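Long-range contact in type II restriction enzyme NlaIV (Neisseria lactamica, PDB 6QM2), which recognises the double-stranded DNA sequence 5'-GGNNCC-3' and cuts it in the middle, leaving blunt ends with 5'-phosphates: residues Trp144-Asp156 / Ile172-Pro186. Residues are numbered along the deposited sequence; the frame is centred on the assembly and turned at random.
Sequences WLKKVWQITRSMD and IRPGVWYSINKKNMP
Two tryptophans meet in a T-shape, with the indole N-H edge of W177 directed at the face of W144. The five-membered rings have centroids 4.5 Å apart and planes at 82°. NE1 of W177 sits over the pyrrole part of W144. Both NE1 atoms are donors and do not bond each other. CG of W177 lies between its backbone N and carbonyl carbon (chi1 69°), and this turns the indole toward strand 138-147. I151 packs on one face of W177, its CG2 making a CH-pi contact 4.0 Å from the six-membered ring centroid. Y178 CD2 lies over the opposite face, so the indole is held between the two side chains. The ring of Y178 is nearly parallel to W144 but slid aside. Y178 CB touches W144 CZ2 (3.6 Å), and the ring atom CD2 lies against W144 CZ2 and CH2. R96 adds a cation-pi contact to Y178.

One backbone hydrogen bond joins the segments, from G175 N to I151 O (2.9 Å). The T152 methyl CG2 packs against I172 CG2.

Farther along, the extended chain of R153 passes between G175 and M185. Its NH1 bonds S154 O, nearly straight and in the guanidinium plane, which fixes the group's rotation. Its NE reaches water 1, which also accepts from V176 N. Water 2 links S154 N to P186 O. The extended M185 side chain crosses R153 obliquely. In one of two conformers its CE lies beside the M155-D156 peptide. D156 forms a salt bridge with K245.

The aromatic cluster, the G175-I151 bond and the two bridging waters join the end of an outer strand of the mixed sheet, and the loop after it, to the long loop leading to helix 191-204, within the PDDEXK-clan fold of this endonuclease.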
loop_
_atom_site.group_PDB
_atom_site.type_symbol
_atom_site.label_atom_id
_atom_site.label_comp_id
_atom_site.label_asym_id
_atom_site.label_seq_id
_atom_site.Cartn_x
_atom_site.Cartn_y
_atom_site.Cartn_z
ATOM N N TRP A 144 4.562 22.817 8.246
ATOM C CA TRP A 144 5.290 23.873 7.540
ATOM C C TRP A 144 4.502 24.389 6.343
ATOM O O TRP A 144 3.713 23.652 5.744
ATOM C CB TRP A 144 6.627 23.354 7.015
ATOM C CG TRP A 144 7.627 22.938 8.047
ATOM C CD1 TRP A 144 8.507 23.744 8.709
ATOM C CD2 TRP A 144 7.890 21.602 8.493
ATOM N NE1 TRP A 144 9.293 22.995 9.553
ATOM C CE2 TRP A 144 8.935 21.678 9.442
ATOM C CE3 TRP A 144 7.338 20.349 8.191
ATOM C CZ2 TRP A 144 9.440 20.547 10.092
ATOM C CZ3 TRP A 144 7.843 19.223 8.837
ATOM C CH2 TRP A 144 8.885 19.331 9.775
ATOM N N LEU A 145 4.730 25.661 6.014
ATOM C CA LEU A 145 4.315 26.248 4.739
ATOM C C LEU A 145 5.566 26.825 4.091
ATOM O O LEU A 145 6.136 27.797 4.594
ATOM C CB LEU A 145 3.257 27.337 4.942
ATOM C CG LEU A 145 2.578 27.848 3.662
ATOM C CD1 LEU A 145 1.676 26.784 3.048
ATOM C CD2 LEU A 145 1.788 29.113 3.946
ATOM N N LYS A 146 6.004 26.205 2.996
ATOM C CA LYS A 146 7.271 26.557 2.351
ATOM C C LYS A 146 7.119 26.642 0.832
ATOM O O LYS A 146 6.178 26.086 0.261
ATOM C CB LYS A 146 8.340 25.512 2.699
ATOM C CG LYS A 146 8.671 25.383 4.184
ATOM C CD LYS A 146 9.794 26.322 4.602
ATOM C CE LYS A 146 9.730 26.651 6.085
ATOM N NZ LYS A 146 10.879 27.500 6.500
ATOM N N LYS A 147 8.046 27.355 0.195
ATOM C CA LYS A 147 8.186 27.358 -1.270
ATOM C C LYS A 147 9.093 26.203 -1.693
ATOM O O LYS A 147 9.840 25.670 -0.874
ATOM C CB LYS A 147 8.765 28.693 -1.772
ATOM C CG LYS A 147 7.727 29.730 -2.183
ATOM C CD LYS A 147 6.855 30.185 -1.022
ATOM C CE LYS A 147 5.929 31.324 -1.433
ATOM N NZ LYS A 147 4.970 30.949 -2.510
ATOM N N VAL A 148 9.033 25.829 -2.971
ATOM C CA VAL A 148 9.864 24.732 -3.513
ATOM C C VAL A 148 11.368 24.968 -3.311
ATOM O O VAL A 148 12.109 24.030 -3.036
ATOM C CB VAL A 148 9.563 24.447 -5.016
ATOM C CG1 VAL A 148 10.029 25.583 -5.926
ATOM C CG2 VAL A 148 10.182 23.125 -5.453
ATOM N N TRP A 149 11.797 26.220 -3.444
ATOM C CA TRP A 149 13.208 26.598 -3.259
ATOM C C TRP A 149 13.668 26.504 -1.797
ATOM O O TRP A 149 14.854 26.314 -1.537
ATOM C CB TRP A 149 13.525 27.990 -3.866
ATOM C CG TRP A 149 12.585 29.132 -3.514
ATOM C CD1 TRP A 149 11.447 29.501 -4.192
ATOM C CD2 TRP A 149 12.723 30.061 -2.436
ATOM N NE1 TRP A 149 10.860 30.581 -3.584
ATOM C CE2 TRP A 149 11.621 30.949 -2.505
ATOM C CE3 TRP A 149 13.663 30.225 -1.406
ATOM C CZ2 TRP A 149 11.436 31.992 -1.586
ATOM C CZ3 TRP A 149 13.477 31.263 -0.486
ATOM C CH2 TRP A 149 12.372 32.133 -0.586
ATOM N N GLN A 150 12.734 26.620 -0.852
ATOM C CA GLN A 150 13.040 26.485 0.582
ATOM C C GLN A 150 13.222 25.035 1.058
ATOM O O GLN A 150 13.784 24.809 2.130
ATOM C CB GLN A 150 11.952 27.159 1.431
ATOM C CG GLN A 150 11.883 28.670 1.275
ATOM C CD GLN A 150 10.804 29.289 2.141
ATOM O OE1 GLN A 150 9.631 28.928 2.046
ATOM N NE2 GLN A 150 11.198 30.225 2.993
ATOM N N ILE A 151 12.747 24.065 0.279
ATOM C CA ILE A 151 12.826 22.651 0.663
ATOM C C ILE A 151 13.716 21.814 -0.262
ATOM O O ILE A 151 13.658 20.588 -0.213
ATOM C CB ILE A 151 11.413 22.021 0.789
ATOM C CG1 ILE A 151 10.721 21.882 -0.577
ATOM C CG2 ILE A 151 10.557 22.853 1.734
ATOM C CD1 ILE A 151 9.346 21.254 -0.498
ATOM N N THR A 152 14.528 22.463 -1.097
ATOM C CA THR A 152 15.486 21.761 -1.957
ATOM C C THR A 152 16.867 22.375 -1.821
ATOM O O THR A 152 17.022 23.490 -1.320
ATOM C CB THR A 152 15.082 21.788 -3.446
ATOM O OG1 THR A 152 14.748 23.126 -3.830
ATOM C CG2 THR A 152 13.901 20.874 -3.699
ATOM N N ARG A 153 17.859 21.623 -2.282
ATOM C CA ARG A 153 19.260 22.004 -2.184
ATOM C C ARG A 153 20.031 21.452 -3.377
ATOM O O ARG A 153 19.447 20.843 -4.279
ATOM C CB ARG A 153 19.844 21.468 -0.872
ATOM C CG ARG A 153 19.716 19.958 -0.672
ATOM C CD ARG A 153 20.758 19.442 0.311
ATOM N NE ARG A 153 20.463 18.092 0.797
ATOM C CZ ARG A 153 20.691 16.954 0.135
ATOM N NH1 ARG A 153 21.225 16.949 -1.089
ATOM N NH2 ARG A 153 20.369 15.796 0.709
ATOM N N SER A 154 21.341 21.677 -3.383
ATOM C CA SER A 154 22.231 21.009 -4.324
ATOM C C SER A 154 22.610 19.632 -3.781
ATOM O O SER A 154 22.185 19.247 -2.690
ATOM C CB SER A 154 23.481 21.854 -4.561
ATOM O OG SER A 154 24.171 21.408 -5.712
ATOM N N MET A 155 23.394 18.890 -4.560
ATOM C CA MET A 155 23.948 17.596 -4.137
ATOM C C MET A 155 25.370 17.435 -4.677
ATOM O O MET A 155 25.893 18.319 -5.358
ATOM C CB MET A 155 23.066 16.440 -4.631
ATOM C CG MET A 155 23.206 16.134 -6.124
ATOM S SD MET A 155 22.170 14.808 -6.759
ATOM C CE MET A 155 22.349 13.551 -5.500
ATOM N N ASP A 156 25.984 16.294 -4.385
ATOM C CA ASP A 156 27.269 15.966 -4.972
ATOM C C ASP A 156 27.058 15.446 -6.394
ATOM O O ASP A 156 26.381 14.434 -6.586
ATOM C CB ASP A 156 28.010 14.925 -4.130
ATOM C CG ASP A 156 29.454 14.759 -4.567
ATOM O OD1 ASP A 156 30.233 15.723 -4.401
ATOM O OD2 ASP A 156 29.806 13.682 -5.093
ATOM N N ILE A 172 13.219 15.268 -8.685
ATOM C CA ILE A 172 13.823 16.264 -7.815
ATOM C C ILE A 172 13.479 15.827 -6.397
ATOM O O ILE A 172 12.342 15.445 -6.118
ATOM C CB ILE A 172 13.298 17.691 -8.112
ATOM C CG1 ILE A 172 13.737 18.134 -9.517
ATOM C CG2 ILE A 172 13.791 18.688 -7.062
ATOM C CD1 ILE A 172 12.939 19.291 -10.077
ATOM N N ARG A 173 14.478 15.862 -5.523
ATOM C CA ARG A 173 14.355 15.344 -4.168
ATOM C C ARG A 173 14.540 16.480 -3.167
ATOM O O ARG A 173 15.403 17.352 -3.359
ATOM C CB ARG A 173 15.398 14.247 -3.926
ATOM C CG ARG A 173 15.079 12.897 -4.570
ATOM C CD ARG A 173 13.948 12.143 -3.877
ATOM N NE ARG A 173 14.182 11.979 -2.439
ATOM C CZ ARG A 173 13.365 11.344 -1.596
ATOM N NH1 ARG A 173 12.245 10.762 -2.023
ATOM N NH2 ARG A 173 13.687 11.277 -0.305
ATOM N N PRO A 174 13.735 16.477 -2.091
ATOM C CA PRO A 174 13.840 17.529 -1.089
ATOM C C PRO A 174 15.043 17.346 -0.179
ATOM O O PRO A 174 15.518 16.229 -0.002
ATOM C CB PRO A 174 12.545 17.374 -0.288
ATOM C CG PRO A 174 12.234 15.924 -0.379
ATOM C CD PRO A 174 12.694 15.492 -1.743
ATOM N N GLY A 175 15.522 18.450 0.386
ATOM C CA GLY A 175 16.540 18.427 1.430
ATOM C C GLY A 175 15.906 18.396 2.811
ATOM O O GLY A 175 14.687 18.276 2.946
ATOM N N VAL A 176 16.752 18.490 3.834
ATOM C CA VAL A 176 16.314 18.553 5.229
ATOM C C VAL A 176 16.426 20.008 5.690
ATOM O O VAL A 176 17.423 20.430 6.283
ATOM C CB VAL A 176 17.128 17.600 6.130
ATOM C CG1 VAL A 176 16.588 17.628 7.552
ATOM C CG2 VAL A 176 17.081 16.181 5.573
ATOM N N TRP A 177 15.378 20.761 5.376
ATOM C CA TRP A 177 15.286 22.198 5.652
ATOM C C TRP A 177 15.152 22.519 7.149
ATOM O O TRP A 177 15.641 23.552 7.611
ATOM C CB TRP A 177 14.103 22.808 4.867
ATOM C CG TRP A 177 12.746 22.357 5.350
ATOM C CD1 TRP A 177 11.992 22.947 6.321
ATOM C CD2 TRP A 177 11.998 21.211 4.904
ATOM N NE1 TRP A 177 10.827 22.249 6.507
ATOM C CE2 TRP A 177 10.802 21.178 5.652
ATOM C CE3 TRP A 177 12.222 20.214 3.943
ATOM C CZ2 TRP A 177 9.827 20.185 5.471
ATOM C CZ3 TRP A 177 11.253 19.223 3.764
ATOM C CH2 TRP A 177 10.071 19.220 4.526
ATOM N N TYR A 178 14.484 21.629 7.887
ATOM C CA TYR A 178 14.149 21.850 9.307
ATOM C C TYR A 178 15.296 21.687 10.314
ATOM O O TYR A 178 15.215 22.238 11.412
ATOM C CB TYR A 178 12.951 20.974 9.746
ATOM C CG TYR A 178 13.066 19.486 9.450
ATOM C CD1 TYR A 178 13.891 18.656 10.214
ATOM C CD2 TYR A 178 12.334 18.904 8.411
ATOM C CE1 TYR A 178 13.992 17.297 9.944
ATOM C CE2 TYR A 178 12.431 17.546 8.133
ATOM C CZ TYR A 178 13.257 16.746 8.901
ATOM O OH TYR A 178 13.354 15.402 8.629
ATOM N N SER A 179 16.340 20.944 9.941
ATOM C CA SER A 179 17.441 20.619 10.850
ATOM C C SER A 179 18.239 21.853 11.268
ATOM O O SER A 179 18.678 22.629 10.416
ATOM C CB SER A 179 18.387 19.603 10.201
ATOM O OG SER A 179 18.956 20.117 9.008
ATOM N N ILE A 180 18.410 22.026 12.580
ATOM C CA ILE A 180 19.246 23.109 13.139
ATOM C C ILE A 180 20.752 22.853 12.912
ATOM O O ILE A 180 21.551 23.795 12.922
ATOM C CB ILE A 180 18.942 23.338 14.650
ATOM C CG1 ILE A 180 19.460 24.711 15.113
ATOM C CG2 ILE A 180 19.500 22.209 15.519
ATOM C CD1 ILE A 180 18.970 25.123 16.486
ATOM N N ASN A 181 21.121 21.580 12.727
ATOM C CA ASN A 181 22.463 21.176 12.277
ATOM C C ASN A 181 22.842 21.850 10.949
ATOM O O ASN A 181 22.248 21.553 9.909
ATOM C CB ASN A 181 22.521 19.645 12.119
ATOM C CG ASN A 181 23.822 19.157 11.502
ATOM O OD1 ASN A 181 24.909 19.555 11.917
ATOM N ND2 ASN A 181 23.713 18.282 10.505
ATOM N N LYS A 182 23.837 22.740 11.000
ATOM C CA LYS A 182 24.278 23.512 9.832
ATOM C C LYS A 182 25.260 22.703 8.970
ATOM O O LYS A 182 26.468 22.700 9.222
ATOM C CB LYS A 182 24.909 24.839 10.292
ATOM C CG LYS A 182 25.192 25.834 9.177
ATOM C CD LYS A 182 25.666 27.166 9.738
ATOM C CE LYS A 182 25.805 28.216 8.647
ATOM N NZ LYS A 182 26.176 29.549 9.197
ATOM N N LYS A 183 24.725 22.011 7.960
ATOM C CA LYS A 183 25.540 21.243 7.006
ATOM C C LYS A 183 26.222 22.154 5.993
ATOM O O LYS A 183 25.873 23.330 5.862
ATOM C CB LYS A 183 24.683 20.218 6.254
ATOM C CG LYS A 183 24.105 19.136 7.142
ATOM C CD LYS A 183 23.281 18.155 6.336
ATOM C CE LYS A 183 22.692 17.085 7.235
ATOM N NZ LYS A 183 21.844 16.137 6.464
ATOM N N ASN A 184 27.191 21.592 5.273
ATOM C CA ASN A 184 27.812 22.270 4.123
ATOM C C ASN A 184 26.845 22.540 2.956
ATOM O O ASN A 184 27.089 23.461 2.165
ATOM C CB ASN A 184 29.008 21.466 3.589
ATOM C CG ASN A 184 30.203 21.489 4.522
ATOM O OD1 ASN A 184 30.070 21.716 5.725
ATOM N ND2 ASN A 184 31.384 21.243 3.965
ATOM N N MET A 185 25.793 21.720 2.853
ATOM C CA MET A 185 24.737 21.855 1.850
ATOM C C MET A 185 23.451 22.391 2.474
ATOM O O MET A 185 22.658 21.604 2.996
ATOM C CB MET A 185 24.429 20.488 1.246
ATOM C CG MET A 185 25.556 19.897 0.422
ATOM S SD MET A 185 25.114 18.274 -0.216
ATOM C CE MET A 185 26.365 18.072 -1.477
ATOM N N PRO A 186 23.237 23.723 2.426
ATOM C CA PRO A 186 21.972 24.301 2.882
ATOM C C PRO A 186 20.934 24.360 1.761
ATOM O O PRO A 186 21.249 24.081 0.598
ATOM C CB PRO A 186 22.377 25.716 3.292
ATOM C CG PRO A 186 23.432 26.068 2.312
ATOM C CD PRO A 186 24.195 24.793 2.072
HETATM O O HOH W 1 19.616 18.072 3.673
HETATM O O HOH W 2 22.941 22.873 -1.209
#